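Local coordinates for protein 3-hydroxyadipyl-CoA dehydrogenase (Escherichia coli, PDB 3MOG) that catalyses the NAD-dependent oxidation of 3-hydroxyadipyl-CoA to 3-oxoadipyl-CoA in the breakdown of phenylacetate, and works as a homotrimer, at residues G349-I354 and G376-Q381; D222-P227 and D345-K350; E296-S301 and K367-L372. All coordinates share one frame; numbering follows the deposited sequence.

In the fold
The three contacts gather around the second, reduced Rossmann-fold domain of the chain. Contact 1 pairs strands 351-356 and 378-381, the latter at the edge of a mixed sheet. Contact 2 lies about 9 Å from it, centre to centre, and shares Gly349 and Lys350. There the loop before strand 351-356 meets the end of helix 213-223, which joins the first C-terminal-type domain to the reduced domain. Contact 3 lies about 12 Å from contact 1 and 21 Å from contact 2, again between centres. It lays the 296-301 loop on helix 362-373, the connection between the two strands. Along the chain, 222-227 and 296-301 come first, so earlier parts of the chain pack on the reduced domain at two places.

Contact 1: G349-I354 and G376-Q381; sequences GKVVTI and GKTVLQ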
loop_
_atom_site.group_PDB
_atom_site.type_symbol
_atom_site.label_atom_id
_atom_site.label_comp_id
_atom_site.label_asym_id
_atom_site.label_seq_id
_atom_site.Cartn_x
_atom_site.Cartn_y
_atom_site.Cartn_z
ATOM N N GLY C 349 7.922 -18.903 -31.004
ATOM C CA GLY C 349 7.391 -20.260 -30.887
ATOM C C GLY C 349 6.115 -20.512 -31.672
ATOM O O GLY C 349 5.464 -19.580 -32.143
ATOM N N LYS C 350 5.764 -21.783 -31.821
ATOM C CA LYS C 350 4.623 -22.165 -32.645
ATOM C C LYS C 350 3.286 -21.898 -31.965
ATOM O O LYS C 350 2.292 -21.643 -32.630
ATOM C CB LYS C 350 4.738 -23.624 -33.085
ATOM C CG LYS C 350 5.624 -23.798 -34.306
ATOM C CD LYS C 350 6.655 -24.893 -34.101
ATOM C CE LYS C 350 7.812 -24.729 -35.078
ATOM N NZ LYS C 350 9.007 -25.530 -34.679
ATOM N N VAL C 351 3.268 -21.939 -30.641
ATOM C CA VAL C 351 2.038 -21.669 -29.913
ATOM C C VAL C 351 1.745 -20.175 -29.891
ATOM O O VAL C 351 2.601 -19.363 -29.551
ATOM C CB VAL C 351 2.044 -22.323 -28.523
ATOM C CG1 VAL C 351 0.990 -21.712 -27.617
ATOM C CG2 VAL C 351 1.811 -23.824 -28.678
ATOM N N VAL C 352 0.525 -19.841 -30.301
ATOM C CA VAL C 352 0.065 -18.473 -30.473
ATOM C C VAL C 352 -1.304 -18.352 -29.767
ATOM O O VAL C 352 -2.159 -19.235 -29.933
ATOM C CB VAL C 352 -0.054 -18.201 -31.994
ATOM C CG1 VAL C 352 -1.149 -17.228 -32.324
ATOM C CG2 VAL C 352 1.269 -17.747 -32.572
ATOM N N THR C 353 -1.521 -17.305 -28.961
ATOM C CA THR C 353 -2.888 -17.060 -28.465
ATOM C C THR C 353 -3.593 -15.919 -29.198
ATOM O O THR C 353 -2.954 -14.991 -29.696
ATOM C CB THR C 353 -3.044 -16.953 -26.899
ATOM O OG1 THR C 353 -2.544 -15.704 -26.414
ATOM C CG2 THR C 353 -2.357 -18.090 -26.187
ATOM N N ILE C 354 -4.919 -16.024 -29.295
ATOM C CA ILE C 354 -5.731 -15.036 -30.011
ATOM C C ILE C 354 -7.010 -14.730 -29.243
ATOM O O ILE C 354 -7.440 -15.514 -28.403
ATOM C CB ILE C 354 -6.121 -15.485 -31.471
ATOM C CG1 ILE C 354 -7.163 -16.612 -31.449
ATOM C CG2 ILE C 354 -4.883 -15.873 -32.304
ATOM C CD1 ILE C 354 -8.020 -16.679 -32.691
ATOM N N GLY C 376 1.949 -22.512 -39.835
ATOM C CA GLY C 376 2.610 -23.456 -38.934
ATOM C C GLY C 376 2.198 -23.334 -37.476
ATOM O O GLY C 376 2.553 -24.173 -36.643
ATOM N N LYS C 377 1.432 -22.299 -37.167
ATOM C CA LYS C 377 1.137 -21.985 -35.779
ATOM C C LYS C 377 -0.015 -22.798 -35.216
ATOM O O LYS C 377 -0.956 -23.142 -35.939
ATOM C CB LYS C 377 0.917 -20.480 -35.614
ATOM C CG LYS C 377 2.246 -19.724 -35.597
ATOM C CD LYS C 377 2.181 -18.407 -36.335
ATOM C CE LYS C 377 3.593 -17.897 -36.620
ATOM N NZ LYS C 377 3.604 -16.730 -37.548
ATOM N N THR C 378 0.111 -23.147 -33.935
ATOM C CA THR C 378 -0.988 -23.702 -33.151
ATOM C C THR C 378 -1.745 -22.536 -32.519
ATOM O O THR C 378 -1.190 -21.796 -31.698
ATOM C CB THR C 378 -0.491 -24.621 -32.016
ATOM O OG1 THR C 378 0.415 -25.604 -32.535
ATOM C CG2 THR C 378 -1.669 -25.312 -31.339
ATOM N N VAL C 379 -3.006 -22.385 -32.909
ATOM C CA VAL C 379 -3.853 -21.286 -32.450
ATOM C C VAL C 379 -4.678 -21.679 -31.227
ATOM O O VAL C 379 -5.536 -22.556 -31.318
ATOM C CB VAL C 379 -4.817 -20.826 -33.569
ATOM C CG1 VAL C 379 -5.627 -19.616 -33.124
ATOM C CG2 VAL C 379 -4.054 -20.512 -34.831
ATOM N N LEU C 380 -4.417 -21.025 -30.090
ATOM C CA LEU C 380 -5.238 -21.196 -28.876
ATOM C C LEU C 380 -6.094 -19.969 -28.642
ATOM O O LEU C 380 -5.588 -18.851 -28.676
ATOM C CB LEU C 380 -4.364 -21.433 -27.649
ATOM C CG LEU C 380 -3.528 -22.704 -27.582
ATOM C CD1 LEU C 380 -2.535 -22.598 -26.465
ATOM C CD2 LEU C 380 -4.406 -23.927 -27.377
ATOM N N GLN C 381 -7.388 -20.165 -28.407
ATOM C CA GLN C 381 -8.292 -19.036 -28.217
ATOM C C GLN C 381 -8.577 -18.770 -26.742
ATOM O O GLN C 381 -8.967 -19.685 -26.006
ATOM C CB GLN C 381 -9.598 -19.240 -28.987
ATOM C CG GLN C 381 -10.392 -17.959 -29.148
ATOM C CD GLN C 381 -11.577 -18.085 -30.096
ATOM O OE1 GLN C 381 -11.777 -19.116 -30.751
ATOM N NE2 GLN C 381 -12.365 -17.018 -30.182
#
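Val379 holds CG1 anti to its backbone N (chi1 -176°), while Ile354 sets CG1 between its backbone N and carbonyl carbon (chi1 72°). These two branches meet at 3.8 Å, Ile354 CG1 to Val379 CG1. CG2 and CD1 of Ile354 pack against the same valine methyl. Lys377 bends at chi2 and crosses Val352 at a slant, with Lys377 CG 3.7 Å from Val352 CG2. Val352, Ile354 and Val379 share one face of the sheet; helix 362-373 packs on Ile354 and Val379. The strands and this helix form a beta-alpha-beta unit of the reduced Rossmann-fold domain, with 351-354 and 378-381 parallel. On the other face, Val351 CG1 touches Leu380 CD1 at 3.8 Å, and helix 213-223 covers Val351, Thr353 and Leu380. Four backbone hydrogen bonds alternate between the strands. Leu380 N to Val352 O is almost straight, at 2.9 Å and 178°. Thr378 N reaches Lys350 O at 3.0 Å from above the carbonyl plane. Leu380 O accepts from Ile354 N at 3.0 Å and also receives a CA-H contact from Thr353 CA at 3.2 Å.

Contact 2: D222-P227 and D345-K350; sequences DGAGFP and DKMAGK
Gly349 and Gly223 bring their backbones together with CA atoms 4.2 Å apart, where the loop after strand 341-345 passes the C-terminal end of helix 213-223.

Side chains add little across the contact. Met347 starts toward the helix end, and its CB lies 4.0 Å from Gly223 O. Its CG is anti to the carbonyl carbon and the chain beyond is extended, which carries the thioether past Ala224. Met347 SD is 4.4 Å from Ala224 CB, a loose apolar touch. Farther on, Met347 packs on Ile390 and Trp391 of helix 390-406 and on Trp432 and Leu436 of helix 429-436. With no side chain, Gly349 lets the loop lie against the carbonyls of Asp222 and Gly223. Gly225 then takes a positive phi (86°) and turns the chain out of the helix.

The polar part of the contact is made by the backbone. Gly349 N donates to Gly223 O at 3.1 Å. The donor lies in the carbonyl plane, on a lone pair, but the bond is bent, with 138° at the hydrogen. One residue earlier, Asp222 O takes a CA-H contact from Gly349 CA at 3.3 Å. It probably also accepts a long bond from Val351 N, where the loop becomes a strand. Carbonyls at the last turn of a helix lack the usual partners within the helix. Here a loop N-H serves one of them and a strand N-H probably a second, so at this point the loop is held mostly through backbone polar contacts.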
loop_
_atom_site.group_PDB
_atom_site.type_symbol
_atom_site.label_atom_id
_atom_site.label_comp_id
_atom_site.label_asym_id
_atom_site.label_seq_id
_atom_site.Cartn_x
_atom_site.Cartn_y
_atom_site.Cartn_z
ATOM N N ASP C 222 5.693 -22.675 -24.996
ATOM C CA ASP C 222 5.824 -23.006 -26.416
ATOM C C ASP C 222 5.574 -21.815 -27.341
ATOM O O ASP C 222 5.788 -21.920 -28.547
ATOM C CB ASP C 222 4.942 -24.202 -26.797
ATOM C CG ASP C 222 5.290 -25.463 -26.024
ATOM O OD1 ASP C 222 4.362 -26.090 -25.477
ATOM O OD2 ASP C 222 6.482 -25.821 -25.949
ATOM N N GLY C 223 5.123 -20.697 -26.766
ATOM C CA GLY C 223 5.061 -19.432 -27.479
ATOM C C GLY C 223 6.290 -18.585 -27.194
ATOM O O GLY C 223 7.047 -18.263 -28.111
ATOM N N ALA C 224 6.503 -18.240 -25.923
ATOM C CA ALA C 224 7.579 -17.306 -25.535
ATOM C C ALA C 224 8.943 -17.969 -25.351
ATOM O O ALA C 224 9.947 -17.291 -25.217
ATOM C CB ALA C 224 7.193 -16.533 -24.272
ATOM N N GLY C 225 8.969 -19.296 -25.312
ATOM C CA GLY C 225 10.219 -20.035 -25.197
ATOM C C GLY C 225 10.762 -20.261 -23.789
ATOM O O GLY C 225 11.928 -20.627 -23.643
ATOM N N PHE C 226 9.947 -20.034 -22.755
ATOM C CA PHE C 226 10.356 -20.349 -21.377
ATOM C C PHE C 226 10.394 -21.876 -21.239
ATOM O O PHE C 226 9.583 -22.548 -21.850
ATOM C CB PHE C 226 9.366 -19.766 -20.363
ATOM C CG PHE C 226 9.428 -18.260 -20.206
ATOM C CD1 PHE C 226 10.342 -17.670 -19.351
ATOM C CD2 PHE C 226 8.532 -17.435 -20.886
ATOM C CE1 PHE C 226 10.375 -16.267 -19.178
ATOM C CE2 PHE C 226 8.555 -16.051 -20.722
ATOM C CZ PHE C 226 9.479 -15.463 -19.870
ATOM N N PRO C 227 11.345 -22.431 -20.469
ATOM C CA PRO C 227 11.428 -23.900 -20.372
ATOM C C PRO C 227 10.226 -24.552 -19.676
ATOM O O PRO C 227 9.854 -25.668 -20.032
ATOM C CB PRO C 227 12.706 -24.142 -19.564
ATOM C CG PRO C 227 12.986 -22.848 -18.868
ATOM C CD PRO C 227 12.453 -21.769 -19.761
ATOM N N ASP C 345 -1.249 -12.688 -29.800
ATOM C CA ASP C 345 -0.202 -12.639 -28.811
ATOM C C ASP C 345 0.813 -13.679 -29.236
ATOM O O ASP C 345 0.607 -14.879 -29.020
ATOM C CB ASP C 345 -0.816 -13.046 -27.475
ATOM C CG ASP C 345 0.131 -12.925 -26.313
ATOM O OD1 ASP C 345 -0.021 -13.715 -25.352
ATOM O OD2 ASP C 345 1.003 -12.035 -26.338
ATOM N N LYS C 346 1.905 -13.237 -29.852
ATOM C CA LYS C 346 2.882 -14.190 -30.395
ATOM C C LYS C 346 4.312 -13.717 -30.261
ATOM O O LYS C 346 4.568 -12.509 -30.292
ATOM C CB LYS C 346 2.592 -14.515 -31.872
ATOM C CG LYS C 346 2.695 -13.329 -32.837
ATOM C CD LYS C 346 2.982 -13.766 -34.273
ATOM C CE LYS C 346 2.809 -12.593 -35.250
ATOM N NZ LYS C 346 3.220 -12.916 -36.652
ATOM N N MET C 347 5.230 -14.671 -30.084
ATOM C CA MET C 347 6.660 -14.415 -30.312
ATOM C C MET C 347 7.206 -15.374 -31.373
ATOM O O MET C 347 6.658 -15.419 -32.466
ATOM C CB MET C 347 7.471 -14.392 -29.012
ATOM C CG MET C 347 7.199 -13.113 -28.184
ATOM S SD MET C 347 8.144 -12.970 -26.657
ATOM C CE MET C 347 7.520 -11.419 -26.057
ATOM N N ALA C 348 8.259 -16.134 -31.073
ATOM C CA ALA C 348 8.897 -16.975 -32.104
ATOM C C ALA C 348 8.335 -18.390 -32.162
ATOM O O ALA C 348 8.268 -18.994 -33.236
ATOM C CB ALA C 348 10.407 -17.013 -31.922
ATOM N N GLY C 349 7.922 -18.903 -31.004
ATOM C CA GLY C 349 7.391 -20.260 -30.887
ATOM C C GLY C 349 6.115 -20.512 -31.672
ATOM O O GLY C 349 5.464 -19.580 -32.143
ATOM N N LYS C 350 5.764 -21.783 -31.821
ATOM C CA LYS C 350 4.623 -22.165 -32.645
ATOM C C LYS C 350 3.286 -21.898 -31.965
ATOM O O LYS C 350 2.292 -21.643 -32.630
ATOM C CB LYS C 350 4.738 -23.624 -33.085
ATOM C CG LYS C 350 5.624 -23.798 -34.306
ATOM C CD LYS C 350 6.655 -24.893 -34.101
ATOM C CE LYS C 350 7.812 -24.729 -35.078
ATOM N NZ LYS C 350 9.007 -25.530 -34.679
#

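Contact 3: E296-S301 and K367-L372; sequences EAVSDS and KAIYYL
Val298 and Ile369 cross at about a right angle, their CG2 methyls 3.8 Å apart. Both side chains point into the contact from their backbones. Val298 leans onto helix 362-373 from segment 296-301, which is extended through Ser299, and Ile369 rises from the helix to meet it. Ile369 also packs on Ile354 of strand 351-356, so it links Val298 to the sheet.

Tyr370, the next residue of the helix, also meets Val298. Val298 CB stands 4.2 Å from Tyr370 CB, and the ring then runs along the segment. Its CG is anti to the backbone N (chi1 176°), which swings the ring out beside the loop. Val298 O meets the ring at its edge and in its plane, 3.4 Å from Tyr370 CD1. The carbonyl therefore faces the ring C-H groups. Ser299 O comes in obliquely, 3.6 Å from the same CD1 atom.

The phenol end reaches Asp300. The carboxylate plane is turned 74° from the ring plane, and Asp300 OD2 lies 3.6 Å from Tyr370 OH. This is a polar neighbour and not a hydrogen bond. Ser299 and Ser301 join their hydroxyls, OG to OG, at 2.9 Å within the segment. Ser303 and Pro304 touch Tyr370 farther along the chain.

No hydrogen bond links the two segments. The polar tie comes from the next turn of the helix, where the Gln373 amide bonds to Glu296 O and Val298 N. The result is a loop lying against the crossover helix of a beta-alpha-beta unit at Ile369 and Tyr370, here in the reduced Rossmann-fold domain.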
loop_
_atom_site.group_PDB
_atom_site.type_symbol
_atom_site.label_atom_id
_atom_site.label_comp_id
_atom_site.label_asym_id
_atom_site.label_seq_id
_atom_site.Cartn_x
_atom_site.Cartn_y
_atom_site.Cartn_z
ATOM N N GLU C 296 -8.924 -26.963 -34.338
ATOM C CA GLU C 296 -8.897 -27.808 -35.540
ATOM C C GLU C 296 -8.751 -26.947 -36.790
ATOM O O GLU C 296 -9.177 -25.782 -36.799
ATOM C CB GLU C 296 -10.165 -28.665 -35.644
ATOM C CG GLU C 296 -10.117 -29.986 -34.868
ATOM C CD GLU C 296 -10.308 -29.818 -33.365
ATOM O OE1 GLU C 296 -11.062 -28.912 -32.941
ATOM O OE2 GLU C 296 -9.709 -30.605 -32.602
ATOM N N ALA C 297 -8.135 -27.516 -37.825
ATOM C CA ALA C 297 -7.927 -26.812 -39.088
ATOM C C ALA C 297 -9.254 -26.376 -39.686
ATOM O O ALA C 297 -10.183 -27.175 -39.828
ATOM C CB ALA C 297 -7.148 -27.669 -40.077
ATOM N N VAL C 298 -9.351 -25.085 -39.979
ATOM C CA VAL C 298 -10.474 -24.566 -40.739
ATOM C C VAL C 298 -10.216 -24.969 -42.199
ATOM O O VAL C 298 -9.055 -25.027 -42.631
ATOM C CB VAL C 298 -10.622 -23.036 -40.571
ATOM C CG1 VAL C 298 -12.037 -22.593 -40.908
ATOM C CG2 VAL C 298 -10.304 -22.632 -39.141
ATOM N N SER C 299 -11.288 -25.274 -42.933
ATOM C CA SER C 299 -11.190 -25.812 -44.294
ATOM C C SER C 299 -10.628 -24.807 -45.309
ATOM O O SER C 299 -10.696 -23.593 -45.100
ATOM C CB SER C 299 -12.554 -26.330 -44.759
ATOM O OG SER C 299 -13.517 -25.289 -44.770
ATOM N N ASP C 300 -10.083 -25.336 -46.407
ATOM C CA ASP C 300 -9.516 -24.535 -47.502
ATOM C C ASP C 300 -10.539 -23.643 -48.209
ATOM O O ASP C 300 -10.168 -22.719 -48.933
ATOM C CB ASP C 300 -8.832 -25.443 -48.531
ATOM C CG ASP C 300 -7.543 -26.052 -48.011
ATOM O OD1 ASP C 300 -7.591 -26.833 -47.035
ATOM O OD2 ASP C 300 -6.478 -25.755 -48.593
ATOM N N SER C 301 -11.820 -23.927 -47.992
ATOM C CA SER C 301 -12.914 -23.115 -48.521
ATOM C C SER C 301 -13.058 -21.785 -47.781
ATOM O O SER C 301 -13.651 -20.838 -48.303
ATOM C CB SER C 301 -14.231 -23.891 -48.437
ATOM O OG SER C 301 -14.664 -24.045 -47.092
ATOM N N LYS C 367 -11.517 -16.814 -40.718
ATOM C CA LYS C 367 -10.523 -16.340 -41.710
ATOM C C LYS C 367 -9.131 -16.111 -41.094
ATOM O O LYS C 367 -8.112 -16.543 -41.658
ATOM C CB LYS C 367 -10.987 -15.056 -42.409
ATOM C CG LYS C 367 -12.088 -15.249 -43.436
ATOM C CD LYS C 367 -12.554 -13.905 -43.989
ATOM C CE LYS C 367 -13.666 -14.077 -45.018
ATOM N NZ LYS C 367 -13.996 -12.784 -45.691
ATOM N N ALA C 368 -9.106 -15.441 -39.938
ATOM C CA ALA C 368 -7.869 -15.167 -39.208
ATOM C C ALA C 368 -7.238 -16.439 -38.646
ATOM O O ALA C 368 -6.018 -16.583 -38.687
ATOM C CB ALA C 368 -8.114 -14.152 -38.101
ATOM N N ILE C 369 -8.067 -17.355 -38.138
ATOM C CA ILE C 369 -7.569 -18.628 -37.595
ATOM C C ILE C 369 -6.933 -19.458 -38.715
ATOM O O ILE C 369 -5.845 -20.026 -38.527
ATOM C CB ILE C 369 -8.686 -19.445 -36.860
ATOM C CG1 ILE C 369 -9.175 -18.695 -35.621
ATOM C CG2 ILE C 369 -8.191 -20.853 -36.467
ATOM C CD1 ILE C 369 -10.402 -19.308 -34.936
ATOM N N TYR C 370 -7.607 -19.498 -39.871
ATOM C CA TYR C 370 -7.116 -20.214 -41.051
ATOM C C TYR C 370 -5.743 -19.690 -41.468
ATOM O O TYR C 370 -4.795 -20.462 -41.585
ATOM C CB TYR C 370 -8.108 -20.129 -42.236
ATOM C CG TYR C 370 -7.577 -20.774 -43.517
ATOM C CD1 TYR C 370 -7.678 -22.158 -43.726
ATOM C CD2 TYR C 370 -6.956 -20.005 -44.507
ATOM C CE1 TYR C 370 -7.172 -22.756 -44.889
ATOM C CE2 TYR C 370 -6.443 -20.589 -45.666
ATOM C CZ TYR C 370 -6.558 -21.962 -45.854
ATOM O OH TYR C 370 -6.055 -22.530 -47.006
ATOM N N TYR C 371 -5.654 -18.379 -41.681
ATOM C CA TYR C 371 -4.405 -17.726 -42.069
ATOM C C TYR C 371 -3.227 -18.120 -41.184
ATOM O O TYR C 371 -2.131 -18.393 -41.686
ATOM C CB TYR C 371 -4.568 -16.201 -42.067
ATOM C CG TYR C 371 -3.263 -15.464 -42.257
ATOM C CD1 TYR C 371 -2.655 -14.783 -41.190
ATOM C CD2 TYR C 371 -2.616 -15.467 -43.494
ATOM C CE1 TYR C 371 -1.447 -14.116 -41.359
ATOM C CE2 TYR C 371 -1.405 -14.807 -43.675
ATOM C CZ TYR C 371 -0.830 -14.129 -42.608
ATOM O OH TYR C 371 0.364 -13.475 -42.792
ATOM N N LEU C 372 -3.469 -18.150 -39.874
ATOM C CA LEU C 372 -2.433 -18.451 -38.899
ATOM C C LEU C 372 -1.982 -19.899 -38.966
ATOM O O LEU C 372 -0.779 -20.177 -38.924
ATOM C CB LEU C 372 -2.911 -18.105 -37.484
ATOM C CG LEU C 372 -3.052 -16.614 -37.166
ATOM C CD1 LEU C 372 -3.764 -16.406 -35.840
ATOM C CD2 LEU C 372 -1.691 -15.945 -37.170
#